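Long-range contacts in alpha-1,2-Mannosidase (Trichoderma reesei, PDB 1HCU), which probably trims alpha-1,2-linked mannose residues from high-mannose N-glycans as a calcium-dependent glycosyl hydrolase of family 47: residues A65-A71 with F120-A124; E216-I222 with R268-G272. All coordinates share one frame; numbering follows the deposited sequence.

Contact 1 of 2, residues A65-A71 with F120-A124; sequences AILMGDA and FSSLA
The carbonyl oxygen I66 O, turned toward F120 and L123 of 120-124, accepts the backbone N of G69 at 3.1 Å. A second bond, from D70 N to A65 O at 2.9 Å, completes a Schellman motif at the C-terminal end of helix 56-67, with G69 supplying the positive phi. No hydrogen bond crosses to 120-124, so the contact itself rests on apolar packing. The F120 ring turns one face to L67, whose methyl CD2 stands over it as a CH-pi contact, 3.8 Å from the ring centroid and 23° off the normal, offset toward the CZ rim. The CB of L67 leaves the backbone away from 120-124, yet chi1 -57° and chi2 177° bring CD2 round over the ring. I66 instead sends its CG2 branch obliquely to F120, 3.6 Å from CB. L123 parts its methyls between two partners, CD1 against the carbonyl oxygen and CG2 of I66 and CD2 against the bare backbone of G69, 3.5 Å from CA. The loop 120-124, between helices 98-117 and 127-144, thus covers the end of helix 56-67, while L115 of helix 98-117 packs on L67 and F120, L116 on I66, and V74 of helix 71-80 touches I66.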
ATOM      1  N   ALA A  65     -11.424  -9.049  -7.616  1.00 12.80           N
ATOM      2  CA  ALA A  65     -12.477  -9.940  -8.105  1.00 11.72           C
ATOM      3  C   ALA A  65     -12.254 -10.274  -9.574  1.00 12.36           C
ATOM      4  O   ALA A  65     -12.594 -11.362 -10.029  1.00 15.12           O
ATOM      5  CB  ALA A  65     -13.845  -9.282  -7.925  1.00  9.05           C
ATOM      6  N   ILE A  66     -11.692  -9.330 -10.320  1.00 12.87           N
ATOM      7  CA  ILE A  66     -11.431  -9.552 -11.739  1.00 12.93           C
ATOM      8  C   ILE A  66     -10.315 -10.579 -11.935  1.00 12.28           C
ATOM      9  O   ILE A  66     -10.448 -11.490 -12.743  1.00 13.39           O
ATOM     10  CB  ILE A  66     -11.027  -8.234 -12.445  1.00 12.17           C
ATOM     11  CG1 ILE A  66     -12.233  -7.307 -12.547  1.00 10.87           C
ATOM     12  CG2 ILE A  66     -10.481  -8.527 -13.833  1.00 10.65           C
ATOM     13  CD1 ILE A  66     -11.887  -5.932 -13.057  1.00 10.69           C
ATOM     14  N   LEU A  67      -9.227 -10.432 -11.184  1.00 12.60           N
ATOM     15  CA  LEU A  67      -8.082 -11.344 -11.295  1.00 13.14           C
ATOM     16  C   LEU A  67      -8.413 -12.759 -10.824  1.00 13.47           C
ATOM     17  O   LEU A  67      -7.741 -13.718 -11.204  1.00 13.23           O
ATOM     18  CB  LEU A  67      -6.893 -10.804 -10.487  1.00 10.22           C
ATOM     19  CG  LEU A  67      -6.396  -9.401 -10.852  1.00 11.77           C
ATOM     20  CD1 LEU A  67      -5.275  -8.988  -9.908  1.00 11.61           C
ATOM     21  CD2 LEU A  67      -5.907  -9.388 -12.292  1.00 11.55           C
ATOM     22  N   MET A  68      -9.444 -12.878  -9.991  1.00 13.86           N
ATOM     23  CA  MET A  68      -9.860 -14.170  -9.470  1.00 16.27           C
ATOM     24  C   MET A  68     -10.894 -14.837 -10.369  1.00 17.81           C
ATOM     25  O   MET A  68     -11.265 -15.985 -10.149  1.00 19.55           O
ATOM     26  CB  MET A  68     -10.441 -14.014  -8.063  1.00 16.32           C
ATOM     27  CG  MET A  68      -9.416 -13.646  -7.004  1.00 15.76           C
ATOM     28  SD  MET A  68     -10.189 -13.304  -5.412  1.00 14.36           S
ATOM     29  CE  MET A  68      -8.826 -13.612  -4.280  1.00 11.90           C
ATOM     30  N   GLY A  69     -11.366 -14.119 -11.379  1.00 19.46           N
ATOM     31  CA  GLY A  69     -12.353 -14.698 -12.275  1.00 20.97           C
ATOM     32  C   GLY A  69     -13.756 -14.721 -11.685  1.00 22.08           C
ATOM     33  O   GLY A  69     -14.581 -15.547 -12.074  1.00 21.89           O
ATOM     34  N   ASP A  70     -14.030 -13.814 -10.748  1.00 22.17           N
ATOM     35  CA  ASP A  70     -15.345 -13.738 -10.122  1.00 21.27           C
ATOM     36  C   ASP A  70     -16.304 -12.875 -10.920  1.00 21.19           C
ATOM     37  O   ASP A  70     -16.658 -11.764 -10.516  1.00 19.02           O
ATOM     38  CB  ASP A  70     -15.224 -13.195  -8.704  1.00 21.13           C
ATOM     39  CG  ASP A  70     -14.391 -14.087  -7.824  1.00 22.32           C
ATOM     40  OD1 ASP A  70     -14.178 -15.257  -8.215  1.00 24.24           O
ATOM     41  OD2 ASP A  70     -13.957 -13.631  -6.748  1.00 22.29           O
ATOM     42  N   ALA A  71     -16.735 -13.413 -12.054  1.00 21.52           N
ATOM     43  CA  ALA A  71     -17.646 -12.716 -12.944  1.00 22.31           C
ATOM     44  C   ALA A  71     -18.829 -12.068 -12.215  1.00 22.76           C
ATOM     45  O   ALA A  71     -19.047 -10.865 -12.343  1.00 23.75           O
ATOM     46  CB  ALA A  71     -18.143 -13.677 -14.027  1.00 20.76           C
ATOM     47  N   PHE A 120      -8.013  -9.027 -19.304  1.00 22.51           N
ATOM     48  CA  PHE A 120      -9.118  -9.573 -18.526  1.00 23.04           C
ATOM     49  C   PHE A 120     -10.448  -9.050 -19.030  1.00 25.07           C
ATOM     50  O   PHE A 120     -11.430  -9.048 -18.296  1.00 26.30           O
ATOM     51  CB  PHE A 120      -8.975  -9.230 -17.036  1.00 22.48           C
ATOM     52  CG  PHE A 120      -7.886  -9.992 -16.340  1.00 21.52           C
ATOM     53  CD1 PHE A 120      -6.552  -9.642 -16.516  1.00 22.15           C
ATOM     54  CD2 PHE A 120      -8.191 -11.093 -15.544  1.00 22.74           C
ATOM     55  CE1 PHE A 120      -5.534 -10.374 -15.917  1.00 22.25           C
ATOM     56  CE2 PHE A 120      -7.177 -11.838 -14.935  1.00 21.85           C
ATOM     57  CZ  PHE A 120      -5.846 -11.478 -15.124  1.00 23.04           C
ATOM     58  N   SER A 121     -10.482  -8.622 -20.288  1.00 26.46           N
ATOM     59  CA  SER A 121     -11.703  -8.077 -20.875  1.00 29.30           C
ATOM     60  C   SER A 121     -12.879  -9.048 -20.918  1.00 31.59           C
ATOM     61  O   SER A 121     -14.035  -8.626 -20.999  1.00 31.87           O
ATOM     62  CB  SER A 121     -11.417  -7.569 -22.285  1.00 29.00           C
ATOM     63  OG  SER A 121     -10.957  -8.621 -23.108  1.00 31.37           O
ATOM     64  N   SER A 122     -12.586 -10.344 -20.862  1.00 34.25           N
ATOM     65  CA  SER A 122     -13.630 -11.365 -20.893  1.00 36.68           C
ATOM     66  C   SER A 122     -14.542 -11.283 -19.664  1.00 38.74           C
ATOM     67  O   SER A 122     -15.736 -11.584 -19.749  1.00 38.68           O
ATOM     68  CB  SER A 122     -13.005 -12.763 -20.973  1.00 37.11           C
ATOM     69  OG  SER A 122     -12.297 -13.072 -19.783  1.00 37.19           O
ATOM     70  N   LEU A 123     -13.981 -10.876 -18.527  1.00 39.74           N
ATOM     71  CA  LEU A 123     -14.751 -10.764 -17.285  1.00 40.24           C
ATOM     72  C   LEU A 123     -15.785  -9.638 -17.297  1.00 40.16           C
ATOM     73  O   LEU A 123     -16.342  -9.286 -16.258  1.00 41.20           O
ATOM     74  CB  LEU A 123     -13.812 -10.583 -16.087  1.00 39.93           C
ATOM     75  CG  LEU A 123     -13.257 -11.872 -15.471  1.00 41.42           C
ATOM     76  CD1 LEU A 123     -11.741 -11.812 -15.401  1.00 40.83           C
ATOM     77  CD2 LEU A 123     -13.852 -12.070 -14.081  1.00 40.79           C
ATOM     78  N   ALA A 124     -16.042  -9.076 -18.473  1.00 39.61           N
ATOM     79  CA  ALA A 124     -17.023  -8.002 -18.612  1.00 40.33           C
ATOM     80  C   ALA A 124     -17.491  -7.889 -20.058  1.00 40.35           C
ATOM     81  O   ALA A 124     -16.686  -7.878 -20.993  1.00 40.42           O
ATOM     82  CB  ALA A 124     -16.432  -6.677 -18.144  1.00 39.03           C
TER

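Contact 2 of 2, residues E216-I222 with R268-G272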
ATOM      1  N   GLU A 216      19.030  17.509   3.833  1.00 16.62           N
ATOM      2  CA  GLU A 216      18.658  16.099   3.806  1.00 16.30           C
ATOM      3  C   GLU A 216      19.453  15.365   4.872  1.00 14.72           C
ATOM      4  O   GLU A 216      20.641  15.614   5.032  1.00 16.00           O
ATOM      5  CB  GLU A 216      18.967  15.499   2.439  1.00 14.69           C
ATOM      6  CG  GLU A 216      18.325  16.255   1.303  1.00 16.29           C
ATOM      7  CD  GLU A 216      18.791  15.773  -0.047  1.00 14.54           C
ATOM      8  OE1 GLU A 216      18.327  14.712  -0.506  1.00 11.57           O
ATOM      9  OE2 GLU A 216      19.638  16.462  -0.645  1.00 18.01           O
ATOM     10  N   ALA A 217      18.802  14.470   5.606  1.00 13.98           N
ATOM     11  CA  ALA A 217      19.501  13.717   6.641  1.00 13.73           C
ATOM     12  C   ALA A 217      20.659  13.027   5.949  1.00 14.50           C
ATOM     13  O   ALA A 217      21.782  12.996   6.453  1.00 15.79           O
ATOM     14  CB  ALA A 217      18.578  12.695   7.260  1.00 12.51           C
ATOM     15  N   TRP A 218      20.356  12.474   4.780  1.00 13.54           N
ATOM     16  CA  TRP A 218      21.323  11.776   3.948  1.00 12.63           C
ATOM     17  C   TRP A 218      20.837  11.956   2.521  1.00 10.34           C
ATOM     18  O   TRP A 218      19.659  12.197   2.290  1.00  9.79           O
ATOM     19  CB  TRP A 218      21.379  10.286   4.308  1.00 12.73           C
ATOM     20  CG  TRP A 218      22.269   9.978   5.481  1.00 12.36           C
ATOM     21  CD1 TRP A 218      23.634  10.061   5.521  1.00 13.00           C
ATOM     22  CD2 TRP A 218      21.855   9.561   6.787  1.00 12.12           C
ATOM     23  NE1 TRP A 218      24.093   9.726   6.774  1.00 10.15           N
ATOM     24  CE2 TRP A 218      23.023   9.415   7.571  1.00 10.67           C
ATOM     25  CE3 TRP A 218      20.606   9.299   7.375  1.00 12.81           C
ATOM     26  CZ2 TRP A 218      22.983   9.017   8.910  1.00  9.33           C
ATOM     27  CZ3 TRP A 218      20.566   8.904   8.708  1.00 10.16           C
ATOM     28  CH2 TRP A 218      21.748   8.768   9.459  1.00  9.77           C
ATOM     29  N   PRO A 219      21.742  11.845   1.545  1.00 11.66           N
ATOM     30  CA  PRO A 219      21.349  12.010   0.141  1.00  9.90           C
ATOM     31  C   PRO A 219      20.117  11.166  -0.194  1.00 10.87           C
ATOM     32  O   PRO A 219      20.122   9.948  -0.018  1.00 11.91           O
ATOM     33  CB  PRO A 219      22.599  11.563  -0.617  1.00 10.17           C
ATOM     34  CG  PRO A 219      23.721  11.929   0.331  1.00 11.00           C
ATOM     35  CD  PRO A 219      23.166  11.477   1.664  1.00 10.07           C
ATOM     36  N   GLY A 220      19.057  11.816  -0.661  1.00 10.17           N
ATOM     37  CA  GLY A 220      17.849  11.085  -1.007  1.00 10.21           C
ATOM     38  C   GLY A 220      16.855  10.924   0.135  1.00  9.01           C
ATOM     39  O   GLY A 220      15.675  10.679  -0.108  1.00  8.00           O
ATOM     40  N   LEU A 221      17.325  11.054   1.373  1.00  7.56           N
ATOM     41  CA  LEU A 221      16.455  10.927   2.538  1.00  8.50           C
ATOM     42  C   LEU A 221      15.972  12.304   2.982  1.00  9.35           C
ATOM     43  O   LEU A 221      16.599  12.975   3.815  1.00  9.60           O
ATOM     44  CB  LEU A 221      17.188  10.211   3.679  1.00  5.36           C
ATOM     45  CG  LEU A 221      17.571   8.774   3.305  1.00  9.18           C
ATOM     46  CD1 LEU A 221      18.265   8.076   4.474  1.00  9.53           C
ATOM     47  CD2 LEU A 221      16.311   8.008   2.898  1.00  9.07           C
ATOM     48  N   ILE A 222      14.842  12.701   2.404  1.00  8.16           N
ATOM     49  CA  ILE A 222      14.208  13.993   2.638  1.00  7.75           C
ATOM     50  C   ILE A 222      13.395  14.100   3.918  1.00  6.42           C
ATOM     51  O   ILE A 222      13.214  13.122   4.644  1.00  9.40           O
ATOM     52  CB  ILE A 222      13.285  14.356   1.437  1.00  8.96           C
ATOM     53  CG1 ILE A 222      12.151  13.325   1.294  1.00  8.76           C
ATOM     54  CG2 ILE A 222      14.110  14.368   0.151  1.00  9.64           C
ATOM     55  CD1 ILE A 222      11.086  13.691   0.249  1.00  5.71           C
ATOM     56  N   ARG A 268      16.444   9.659  -7.919  1.00 10.69           N
ATOM     57  CA  ARG A 268      16.139  10.058  -6.545  1.00 10.16           C
ATOM     58  C   ARG A 268      15.898   8.825  -5.660  1.00  9.35           C
ATOM     59  O   ARG A 268      16.185   8.846  -4.457  1.00  8.89           O
ATOM     60  CB  ARG A 268      14.923  10.999  -6.509  1.00 10.61           C
ATOM     61  CG  ARG A 268      15.149  12.333  -7.226  1.00 10.22           C
ATOM     62  CD  ARG A 268      16.350  13.099  -6.658  1.00  8.18           C
ATOM     63  NE  ARG A 268      16.207  13.369  -5.233  1.00  8.45           N
ATOM     64  CZ  ARG A 268      17.084  14.048  -4.497  1.00  8.32           C
ATOM     65  NH1 ARG A 268      18.190  14.536  -5.049  1.00  5.85           N
ATOM     66  NH2 ARG A 268      16.851  14.237  -3.202  1.00  5.45           N
ATOM     67  N   TRP A 269      15.381   7.760  -6.266  1.00  7.38           N
ATOM     68  CA  TRP A 269      15.120   6.505  -5.562  1.00  8.46           C
ATOM     69  C   TRP A 269      16.447   5.829  -5.183  1.00  9.47           C
ATOM     70  O   TRP A 269      16.623   5.361  -4.053  1.00  8.72           O
ATOM     71  CB  TRP A 269      14.324   5.548  -6.463  1.00  8.75           C
ATOM     72  CG  TRP A 269      13.896   4.284  -5.768  1.00  8.50           C
ATOM     73  CD1 TRP A 269      12.798   4.121  -4.981  1.00  6.70           C
ATOM     74  CD2 TRP A 269      14.612   3.043  -5.721  1.00  6.47           C
ATOM     75  NE1 TRP A 269      12.784   2.861  -4.435  1.00  6.35           N
ATOM     76  CE2 TRP A 269      13.886   2.176  -4.871  1.00  5.71           C
ATOM     77  CE3 TRP A 269      15.797   2.580  -6.308  1.00  6.38           C
ATOM     78  CZ2 TRP A 269      14.306   0.867  -4.590  1.00  3.49           C
ATOM     79  CZ3 TRP A 269      16.215   1.272  -6.027  1.00  6.13           C
ATOM     80  CH2 TRP A 269      15.468   0.436  -5.174  1.00  2.76           C
ATOM     81  N   VAL A 270      17.372   5.785  -6.143  1.00  7.56           N
ATOM     82  CA  VAL A 270      18.673   5.163  -5.932  1.00  7.52           C
ATOM     83  C   VAL A 270      19.419   5.794  -4.763  1.00  9.11           C
ATOM     84  O   VAL A 270      20.061   5.085  -3.988  1.00  8.56           O
ATOM     85  CB  VAL A 270      19.560   5.229  -7.216  1.00  8.83           C
ATOM     86  CG1 VAL A 270      20.964   4.707  -6.916  1.00  6.30           C
ATOM     87  CG2 VAL A 270      18.934   4.369  -8.329  1.00  5.59           C
ATOM     88  N   LEU A 271      19.330   7.117  -4.637  1.00  9.69           N
ATOM     89  CA  LEU A 271      19.985   7.819  -3.537  1.00  8.74           C
ATOM     90  C   LEU A 271      19.317   7.359  -2.247  1.00  7.95           C
ATOM     91  O   LEU A 271      19.978   6.996  -1.280  1.00  6.04           O
ATOM     92  CB  LEU A 271      19.807   9.334  -3.676  1.00 11.16           C
ATOM     93  CG  LEU A 271      20.704  10.129  -4.622  1.00 13.42           C
ATOM     94  CD1 LEU A 271      20.172  11.547  -4.722  1.00 12.45           C
ATOM     95  CD2 LEU A 271      22.139  10.135  -4.108  1.00 12.76           C
ATOM     96  N   GLY A 272      17.988   7.400  -2.245  1.00  8.98           N
ATOM     97  CA  GLY A 272      17.242   6.962  -1.084  1.00  8.55           C
ATOM     98  C   GLY A 272      17.640   5.539  -0.731  1.00  7.92           C
ATOM     99  O   GLY A 272      18.089   5.280   0.383  1.00  6.58           O
TER
HETATM  100  O   HOH W   1      14.528  10.402  -2.596  1.00  3.85           O
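G220 and G272 bring their backbones together where the loop 216-222 meets helix 263-280, with CA of G220 only 4.2 Å from CA of G272. CA of G220 also lies 3.7 Å from L271 CB, and a side chain on G220 would run into the backbone of L271 and G272. Just beside this close packing a water bridges the two segments, donating to G220 O at 2.8 Å and to R268 O at 2.9 Å. The approach depends on G220 having no side chain; it holds the third position of a type II beta turn from W218 to L221, where phi is positive. The helix it rests on belongs to the (alpha/alpha)7 barrel of family 47 glycosidases, and the loop leads on to strand 225-227; the I222 side chain lies about 11 Å from that of D245, a predicted active-site residue. More open is the flank formed by E216, P219, R268 and L271. Here R268, curled back by bends at chi2 (-57°) and chi3 (-58°), brings NH2 within 3.1 Å of E216 OE1 in a salt bridge whose hydrogen bond is far from straight (138°). The same oxygen accepts G220 N at 3.0 Å, the two donors coming from opposite faces of the carboxylate. With an alanine at E216, R268 NH2 would lose its charged mate and G220 N its acceptor, which would probably leave the arginine end less firmly held and the turn without this tie. Further along this flank P219 CB rests on L271 CD2 at 3.8 Å. The carbonyl oxygens of P219 and L271 also come close as two acceptors; S275, one turn further along the helix, hydrogen-bonds to P219 O and more weakly to L271 O.

Contacts 1 and 2 lie on opposite sides of the chain's centre, their own centres about 22 and 21 Å from it, and share no helix or strand. Both are partly buried places, neither purely core nor surface, where a loop meets a helix. At 65-71 with 120-124 the loop covers a helix end and the joining chemistry is apolar, methyls against a ring and a glycine backbone. At 216-222 with 268-272 the loop lies against a continuing helix, and backbone closeness is joined by a water bridge and a salt bridge. A glycine at positive phi serves each, G69 ending a helix and G220 sitting in a beta turn.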